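Local coordinates for protein capsid (Human calicivirus NLV/Boxer/2001/US, PDB 4RDL) that forms the protruding domain of the norovirus capsid and binds histo-blood group glycans such as the Lewis y tetrasaccharide, probably helping the virus attach to host cells, at residues Phe110-Leu115 with Thr179-Asn184; Pro147-Val152 with Ser193-Ala198. All coordinates share one frame; numbering follows the deposited sequence.

Contact 1. Residues Phe110-Leu115 with Thr179-Asn184; sequences FGNCDL and TGATLN. With GAL (beta-D-galactopyranose), chain C.
C113 and L183 form the one apolar touch in a contact otherwise bridged by water, where the chain entering strand 113-121 lies beside the loop that leaves strand 167-177. L183 CD1 presses on C113 CB at 3.5 Å, tighter than usual for two carbons. L183 carries CG anti to its backbone N (chi1 -179°), and this with chi2 at 57° brings that methyl to the cysteine although the CB itself is not aimed at it. Both side chains also rest on V175 of strand 167-177. Farther out, N112 ND2 stands 4.0 Å from A181 CB, while N112 OD1 is taken by R178. The two backbones stay too far apart for direct hydrogen bonds, and ordered waters fill the role. One water accepts from G111 N at 2.9 Å and donates to N184 O; a second accepts from N184 N and lies 2.8 Å from G111 O, probably its acceptor. Two more lie at T182 O: one is within bonding distance of N112 O as well, though its protons may be shared with other acceptors; the other accepts from N112 ND2 and donates to T182 O. Strands 113-121 and 167-177 are antiparallel neighbours in the sheet of the protruding domain that carries a glycan site, and the end of this contact is part of that site. D114 OD2 receives a hydrogen bond from galactose O3 at 2.7 Å and another, at 2.9 Å, from a water that in turn accepts from T179 N. D114 OD1 is meanwhile bonded to Y141 OH, so both carboxylate oxygens are held, which restrains the group's rotation. Across the sugar, T179 OG1 and galactose O6 share a hydrogen bond of 3.0 Å. S176 OG and N177 O also hydrogen-bond this galactose.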
ATOM      1  N   PHE A 110      -4.529   4.438 -15.678  1.00 10.94           N
ATOM      2  CA  PHE A 110      -3.791   4.266 -16.922  1.00 10.31           C
ATOM      3  C   PHE A 110      -4.777   4.058 -18.060  1.00 11.04           C
ATOM      4  O   PHE A 110      -5.560   3.100 -18.050  1.00 11.85           O
ATOM      5  CB  PHE A 110      -2.810   3.099 -16.806  1.00 11.10           C
ATOM      6  CG  PHE A 110      -1.808   3.287 -15.706  1.00 10.95           C
ATOM      7  CD1 PHE A 110      -0.765   4.184 -15.857  1.00 13.04           C
ATOM      8  CD2 PHE A 110      -1.942   2.620 -14.501  1.00 11.28           C
ATOM      9  CE1 PHE A 110       0.143   4.390 -14.827  1.00 12.40           C
ATOM     10  CE2 PHE A 110      -1.041   2.826 -13.465  1.00 12.44           C
ATOM     11  CZ  PHE A 110       0.001   3.713 -13.630  1.00 12.09           C
ATOM     12  N   GLY A 111      -4.744   4.972 -19.027  1.00 11.82           N
ATOM     13  CA  GLY A 111      -5.712   4.985 -20.104  1.00 12.50           C
ATOM     14  C   GLY A 111      -5.175   4.491 -21.431  1.00 11.52           C
ATOM     15  O   GLY A 111      -3.977   4.606 -21.705  1.00 13.73           O
ATOM     16  N   ASN A 112      -6.076   3.948 -22.246  1.00 11.43           N
ATOM     17  CA  ASN A 112      -5.762   3.504 -23.600  1.00 11.94           C
ATOM     18  C   ASN A 112      -4.689   2.432 -23.664  1.00 12.54           C
ATOM     19  O   ASN A 112      -3.867   2.429 -24.577  1.00 14.10           O
ATOM     20  CB  ASN A 112      -5.366   4.677 -24.508  1.00 13.34           C
ATOM     21  CG  ASN A 112      -5.626   4.374 -25.972  1.00 13.69           C
ATOM     22  OD1 ASN A 112      -6.678   3.843 -26.319  1.00 15.42           O
ATOM     23  ND2 ASN A 112      -4.667   4.693 -26.833  1.00 15.16           N
ATOM     24  N   CYS A 113      -4.712   1.514 -22.701  1.00 11.91           N
ATOM     25  CA  CYS A 113      -3.699   0.475 -22.633  1.00 10.96           C
ATOM     26  C   CYS A 113      -4.261  -0.826 -22.078  1.00 10.54           C
ATOM     27  O   CYS A 113      -5.442  -0.905 -21.726  1.00 11.80           O
ATOM     28  CB  CYS A 113      -2.500   0.953 -21.808  1.00 13.16           C
ATOM     29  SG  CYS A 113      -2.941   1.473 -20.123  1.00 13.44           S
ATOM     30  N   ASP A 114      -3.415  -1.847 -22.032  1.00 11.37           N
ATOM     31  CA  ASP A 114      -3.825  -3.160 -21.557  1.00 10.51           C
ATOM     32  C   ASP A 114      -3.395  -3.338 -20.108  1.00 10.06           C
ATOM     33  O   ASP A 114      -2.199  -3.317 -19.794  1.00 13.09           O
ATOM     34  CB  ASP A 114      -3.212  -4.266 -22.414  1.00 12.47           C
ATOM     35  CG  ASP A 114      -3.822  -4.348 -23.808  1.00 13.88           C
ATOM     36  OD1 ASP A 114      -4.649  -3.482 -24.181  1.00 14.12           O
ATOM     37  OD2 ASP A 114      -3.460  -5.297 -24.534  1.00 15.56           O
ATOM     38  N   LEU A 115      -4.382  -3.480 -19.232  1.00 10.50           N
ATOM     39  CA  LEU A 115      -4.146  -3.707 -17.814  1.00 10.32           C
ATOM     40  C   LEU A 115      -4.129  -5.201 -17.540  1.00  9.52           C
ATOM     41  O   LEU A 115      -5.149  -5.882 -17.691  1.00 12.18           O
ATOM     42  CB  LEU A 115      -5.243  -3.051 -16.973  1.00 10.57           C
ATOM     43  CG  LEU A 115      -5.573  -1.594 -17.311  1.00 10.54           C
ATOM     44  CD1 LEU A 115      -6.791  -1.142 -16.512  1.00 12.13           C
ATOM     45  CD2 LEU A 115      -4.367  -0.687 -17.039  1.00 12.66           C
ATOM     46  N   THR A 179      -2.498  -2.502 -28.973  1.00 19.24           N
ATOM     47  CA  THR A 179      -2.026  -2.712 -30.334  1.00 22.39           C
ATOM     48  C   THR A 179      -2.284  -1.477 -31.187  1.00 23.14           C
ATOM     49  O   THR A 179      -3.391  -0.945 -31.207  1.00 23.08           O
ATOM     50  CB  THR A 179      -2.709  -3.919 -30.986  1.00 25.47           C
ATOM     51  OG1 THR A 179      -2.406  -5.099 -30.232  1.00 28.78           O
ATOM     52  CG2 THR A 179      -2.219  -4.097 -32.422  1.00 27.17           C
ATOM     53  N   GLY A 180      -1.252  -1.023 -31.894  1.00 24.83           N
ATOM     54  CA  GLY A 180      -1.379   0.128 -32.768  1.00 24.74           C
ATOM     55  C   GLY A 180      -1.128   1.460 -32.084  1.00 24.45           C
ATOM     56  O   GLY A 180      -1.159   2.502 -32.734  1.00 28.35           O
ATOM     57  N   ALA A 181      -0.880   1.431 -30.778  1.00 22.38           N
ATOM     58  CA  ALA A 181      -0.648   2.656 -30.024  1.00 21.97           C
ATOM     59  C   ALA A 181       0.612   2.549 -29.179  1.00 21.43           C
ATOM     60  O   ALA A 181       1.084   1.450 -28.890  1.00 23.84           O
ATOM     61  CB  ALA A 181      -1.849   2.964 -29.133  1.00 22.33           C
ATOM     62  N   THR A 182       1.160   3.693 -28.780  1.00 21.21           N
ATOM     63  CA  THR A 182       2.239   3.694 -27.798  1.00 21.51           C
ATOM     64  C   THR A 182       1.624   3.729 -26.403  1.00 19.30           C
ATOM     65  O   THR A 182       0.467   4.128 -26.234  1.00 19.38           O
ATOM     66  CB  THR A 182       3.168   4.898 -27.967  1.00 27.49           C
ATOM     67  OG1 THR A 182       2.421   6.108 -27.793  1.00 28.93           O
ATOM     68  CG2 THR A 182       3.793   4.887 -29.350  1.00 29.73           C
ATOM     69  N   LEU A 183       2.391   3.298 -25.410  1.00 17.86           N
ATOM     70  CA  LEU A 183       1.939   3.374 -24.027  1.00 17.09           C
ATOM     71  C   LEU A 183       2.116   4.796 -23.517  1.00 17.21           C
ATOM     72  O   LEU A 183       3.241   5.299 -23.424  1.00 22.38           O
ATOM     73  CB  LEU A 183       2.701   2.379 -23.151  1.00 16.86           C
ATOM     74  CG  LEU A 183       2.299   2.334 -21.674  1.00 15.97           C
ATOM     75  CD1 LEU A 183       0.806   2.022 -21.505  1.00 16.24           C
ATOM     76  CD2 LEU A 183       3.148   1.315 -20.928  1.00 17.54           C
ATOM     77  N   ASN A 184       1.000   5.448 -23.217  1.00 14.70           N
ATOM     78  CA  ASN A 184       1.002   6.846 -22.795  1.00 15.02           C
ATOM     79  C   ASN A 184       0.558   6.959 -21.342  1.00 13.59           C
ATOM     80  O   ASN A 184      -0.630   6.830 -21.028  1.00 14.85           O
ATOM     81  CB  ASN A 184       0.080   7.662 -23.707  1.00 16.50           C
ATOM     82  CG  ASN A 184      -0.028   9.116 -23.292  1.00 17.11           C
ATOM     83  OD1 ASN A 184       0.666   9.572 -22.387  1.00 16.75           O
ATOM     84  ND2 ASN A 184      -0.902   9.858 -23.967  1.00 19.96           N
TER
HETATM   85  C1  GAL C   2       0.773  -8.309 -26.890  1.00 22.16           C
HETATM   86  C2  GAL C   2       0.227  -8.125 -25.492  1.00 21.49           C
HETATM   87  C3  GAL C   2      -0.935  -7.202 -25.467  1.00 19.57           C
HETATM   88  C4  GAL C   2      -0.650  -5.964 -26.107  1.00 19.39           C
HETATM   89  C5  GAL C   2      -0.177  -6.214 -27.503  1.00 20.68           C
HETATM   90  C6  GAL C   2       0.183  -5.012 -28.251  1.00 22.62           C
HETATM   91  O2  GAL C   2      -0.144  -9.402 -24.980  1.00 25.31           O
HETATM   92  O3  GAL C   2      -1.379  -7.012 -24.109  1.00 18.79           O
HETATM   93  O4  GAL C   2       0.361  -5.231 -25.344  1.00 18.29           O
HETATM   94  O5  GAL C   2       1.022  -7.097 -27.493  1.00 21.82           O
HETATM   95  O6  GAL C   2       0.480  -5.187 -29.556  1.00 26.12           O
HETATM   96  O   HOH W   1      -2.374   6.642 -18.739  1.00 14.59           O
HETATM   97  O   HOH W   2      -1.680   4.499 -23.338  1.00 16.38           O
HETATM   98  O   HOH W   3      -1.299   1.914 -25.358  1.00 15.57           O
HETATM   99  O   HOH W   4      -2.154   5.697 -25.853  1.00 19.83           O
HETATM  100  O   HOH W   5      -3.781  -4.727 -27.333  1.00 21.94           O

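Contact 2. Residues Pro147-Val152 with Ser193-Ala198; sequences PHLGTV and SNLTQA
L195, T196 and A198 pack in turn against H148 and L149, which belong to a short 3-10 turn at the end of a hairpin. The loop comes in at S193, whose CB points at the turn and whose OG is hydrogen-bonded to A143 O. L195 then extends over L149: its CG is anti to the backbone N (chi1 177°), and the two leucines cross at a slant with their CD2 methyls 3.7 Å apart. L195 also touches F99, so the leucine bridges the turn and a second loop. T196 turns to the imidazole instead, setting CG2 in the ring plane of H148, at its edge, 3.8 Å from CD2. Past Q197, A198 lies over one face of the same ring. Its CA is 3.8 Å from the ring centroid and 16° off the normal, a CH-pi contact, and its CB reaches H148 CG at 3.8 Å. The imidazole is therefore met both in plane and from above by a single run of loop. H148 ND1 bonds to S101 O and the ring packs edge-to-face with F99, which together with A198 limit its rotation. In the backbone of the turn, G150 N bonds to P147 O at 2.9 Å, closing a type I turn, and G150 and T151 both face A146: the combination of tight turn and G1 beta bulge that joins the antiparallel strands 145-146 and 151-154.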
ATOM      1  N   PRO A 147     -16.176   2.075 -16.614  1.00 10.54           N
ATOM      2  CA  PRO A 147     -16.182   1.945 -15.151  1.00 11.13           C
ATOM      3  C   PRO A 147     -17.104   2.957 -14.460  1.00 11.25           C
ATOM      4  O   PRO A 147     -17.675   2.650 -13.418  1.00 12.85           O
ATOM      5  CB  PRO A 147     -14.713   2.173 -14.767  1.00 12.33           C
ATOM      6  CG  PRO A 147     -14.128   2.964 -15.926  1.00 12.33           C
ATOM      7  CD  PRO A 147     -14.833   2.381 -17.140  1.00 11.64           C
ATOM      8  N   HIS A 148     -17.256   4.142 -15.044  1.00 11.33           N
ATOM      9  CA  HIS A 148     -18.139   5.161 -14.485  1.00 12.03           C
ATOM     10  C   HIS A 148     -19.590   4.680 -14.502  1.00 11.92           C
ATOM     11  O   HIS A 148     -20.404   5.110 -13.680  1.00 13.94           O
ATOM     12  CB  HIS A 148     -18.005   6.460 -15.285  1.00 12.95           C
ATOM     13  CG  HIS A 148     -18.730   7.627 -14.691  1.00 15.01           C
ATOM     14  ND1 HIS A 148     -18.506   8.068 -13.404  1.00 16.84           N
ATOM     15  CD2 HIS A 148     -19.646   8.470 -15.223  1.00 16.75           C
ATOM     16  CE1 HIS A 148     -19.264   9.123 -13.164  1.00 18.10           C
ATOM     17  NE2 HIS A 148     -19.966   9.388 -14.251  1.00 19.24           N
ATOM     18  N   LEU A 149     -19.905   3.801 -15.453  1.00 11.80           N
ATOM     19  CA  LEU A 149     -21.238   3.207 -15.573  1.00 11.81           C
ATOM     20  C   LEU A 149     -21.345   1.932 -14.744  1.00 12.75           C
ATOM     21  O   LEU A 149     -22.417   1.338 -14.640  1.00 14.49           O
ATOM     22  CB  LEU A 149     -21.561   2.883 -17.035  1.00 11.66           C
ATOM     23  CG  LEU A 149     -21.858   4.044 -17.979  1.00 13.95           C
ATOM     24  CD1 LEU A 149     -20.677   4.994 -18.072  1.00 17.38           C
ATOM     25  CD2 LEU A 149     -22.227   3.516 -19.357  1.00 14.13           C
ATOM     26  N   GLY A 150     -20.219   1.494 -14.187  1.00 11.89           N
ATOM     27  CA  GLY A 150     -20.196   0.333 -13.316  1.00 11.78           C
ATOM     28  C   GLY A 150     -19.666  -0.965 -13.908  1.00 11.11           C
ATOM     29  O   GLY A 150     -19.658  -1.989 -13.211  1.00 12.48           O
ATOM     30  N   THR A 151     -19.226  -0.944 -15.167  1.00 11.37           N
ATOM     31  CA  THR A 151     -18.785  -2.178 -15.823  1.00 11.52           C
ATOM     32  C   THR A 151     -17.533  -2.017 -16.682  1.00 11.02           C
ATOM     33  O   THR A 151     -17.335  -0.979 -17.323  1.00 13.09           O
ATOM     34  CB  THR A 151     -19.898  -2.809 -16.704  1.00 13.80           C
ATOM     35  OG1 THR A 151     -20.198  -1.945 -17.806  1.00 16.72           O
ATOM     36  CG2 THR A 151     -21.165  -3.056 -15.892  1.00 14.57           C
ATOM     37  N   VAL A 152     -16.699  -3.053 -16.699  1.00 11.05           N
ATOM     38  CA  VAL A 152     -15.604  -3.144 -17.665  1.00 11.03           C
ATOM     39  C   VAL A 152     -15.577  -4.535 -18.286  1.00 10.85           C
ATOM     40  O   VAL A 152     -15.914  -5.531 -17.632  1.00 11.61           O
ATOM     41  CB  VAL A 152     -14.219  -2.822 -17.038  1.00 11.45           C
ATOM     42  CG1 VAL A 152     -14.178  -1.382 -16.556  1.00 13.29           C
ATOM     43  CG2 VAL A 152     -13.889  -3.802 -15.910  1.00 13.39           C
ATOM     44  N   SER A 193     -17.164   5.998 -20.995  1.00 14.22           N
ATOM     45  CA  SER A 193     -17.428   5.375 -22.289  1.00 15.17           C
ATOM     46  C   SER A 193     -17.950   6.429 -23.279  1.00 15.50           C
ATOM     47  O   SER A 193     -17.455   7.559 -23.297  1.00 17.09           O
ATOM     48  CB  SER A 193     -18.408   4.206 -22.117  1.00 16.09           C
ATOM     49  OG  SER A 193     -18.670   3.541 -23.341  1.00 17.24           O
ATOM     50  N   ASN A 194     -18.944   6.079 -24.095  1.00 16.05           N
ATOM     51  CA  ASN A 194     -19.528   7.061 -25.018  1.00 17.25           C
ATOM     52  C   ASN A 194     -20.777   7.740 -24.459  1.00 17.59           C
ATOM     53  O   ASN A 194     -21.438   8.515 -25.161  1.00 21.25           O
ATOM     54  CB  ASN A 194     -19.851   6.430 -26.377  1.00 18.37           C
ATOM     55  CG  ASN A 194     -18.613   5.914 -27.094  1.00 19.88           C
ATOM     56  OD1 ASN A 194     -17.499   6.380 -26.854  1.00 22.39           O
ATOM     57  ND2 ASN A 194     -18.804   4.942 -27.980  1.00 21.30           N
ATOM     58  N   LEU A 195     -21.089   7.467 -23.195  1.00 16.98           N
ATOM     59  CA  LEU A 195     -22.331   7.961 -22.595  1.00 17.89           C
ATOM     60  C   LEU A 195     -22.193   9.368 -22.031  1.00 17.56           C
ATOM     61  O   LEU A 195     -23.029  10.238 -22.285  1.00 19.16           O
ATOM     62  CB  LEU A 195     -22.826   7.011 -21.501  1.00 17.94           C
ATOM     63  CG  LEU A 195     -24.085   7.469 -20.755  1.00 19.42           C
ATOM     64  CD1 LEU A 195     -25.279   7.598 -21.710  1.00 22.19           C
ATOM     65  CD2 LEU A 195     -24.411   6.516 -19.612  1.00 20.73           C
ATOM     66  N   THR A 196     -21.140   9.590 -21.257  1.00 16.63           N
ATOM     67  CA  THR A 196     -20.975  10.869 -20.586  1.00 18.03           C
ATOM     68  C   THR A 196     -19.524  11.098 -20.200  1.00 18.66           C
ATOM     69  O   THR A 196     -18.746  10.152 -20.071  1.00 18.75           O
ATOM     70  CB  THR A 196     -21.839  10.924 -19.318  1.00 20.29           C
ATOM     71  OG1 THR A 196     -21.765  12.232 -18.741  1.00 24.32           O
ATOM     72  CG2 THR A 196     -21.364   9.892 -18.304  1.00 21.82           C
ATOM     73  N   GLN A 197     -19.145  12.356 -20.026  1.00 20.43           N
ATOM     74  CA  GLN A 197     -17.866  12.638 -19.400  1.00 22.61           C
ATOM     75  C   GLN A 197     -18.027  12.331 -17.922  1.00 21.78           C
ATOM     76  O   GLN A 197     -18.969  12.803 -17.281  1.00 23.89           O
ATOM     77  CB  GLN A 197     -17.449  14.093 -19.590  1.00 26.32           C
ATOM     78  CG  GLN A 197     -16.074  14.395 -19.015  1.00 31.56           C
ATOM     79  CD  GLN A 197     -15.691  15.855 -19.144  1.00 39.03           C
ATOM     80  OE1 GLN A 197     -14.596  16.183 -19.600  1.00 42.32           O
ATOM     81  NE2 GLN A 197     -16.591  16.741 -18.733  1.00 42.18           N
ATOM     82  N   ALA A 198     -17.120  11.527 -17.383  1.00 20.55           N
ATOM     83  CA  ALA A 198     -17.225  11.120 -15.994  1.00 21.74           C
ATOM     84  C   ALA A 198     -17.280  12.350 -15.106  1.00 24.68           C
ATOM     85  O   ALA A 198     -16.568  13.329 -15.330  1.00 24.77           O
ATOM     86  CB  ALA A 198     -16.059  10.229 -15.604  1.00 22.02           C
TER

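Contacts 1 and 2 sit on one antiparallel sheet, their centres 18 Å apart and their nearest atoms about 7 Å apart without touching. Contact 1 joins strand 113-121, next to the edge strand 133-139, to the loop after strand 167-177; contact 2 lies at the turn between 145-146, the outermost strand on the far side within this chain, and 151-154. The long connection from strand 167-177 to strand 213-220 supplies the second segment of both, and the four segments alternate along the chain. Only contact 1 contributes residues to a glycan pocket, D114 and T179; its L183 side chain stays about 8 Å from a bound fucose. H116, W174 and V224 also line that pocket.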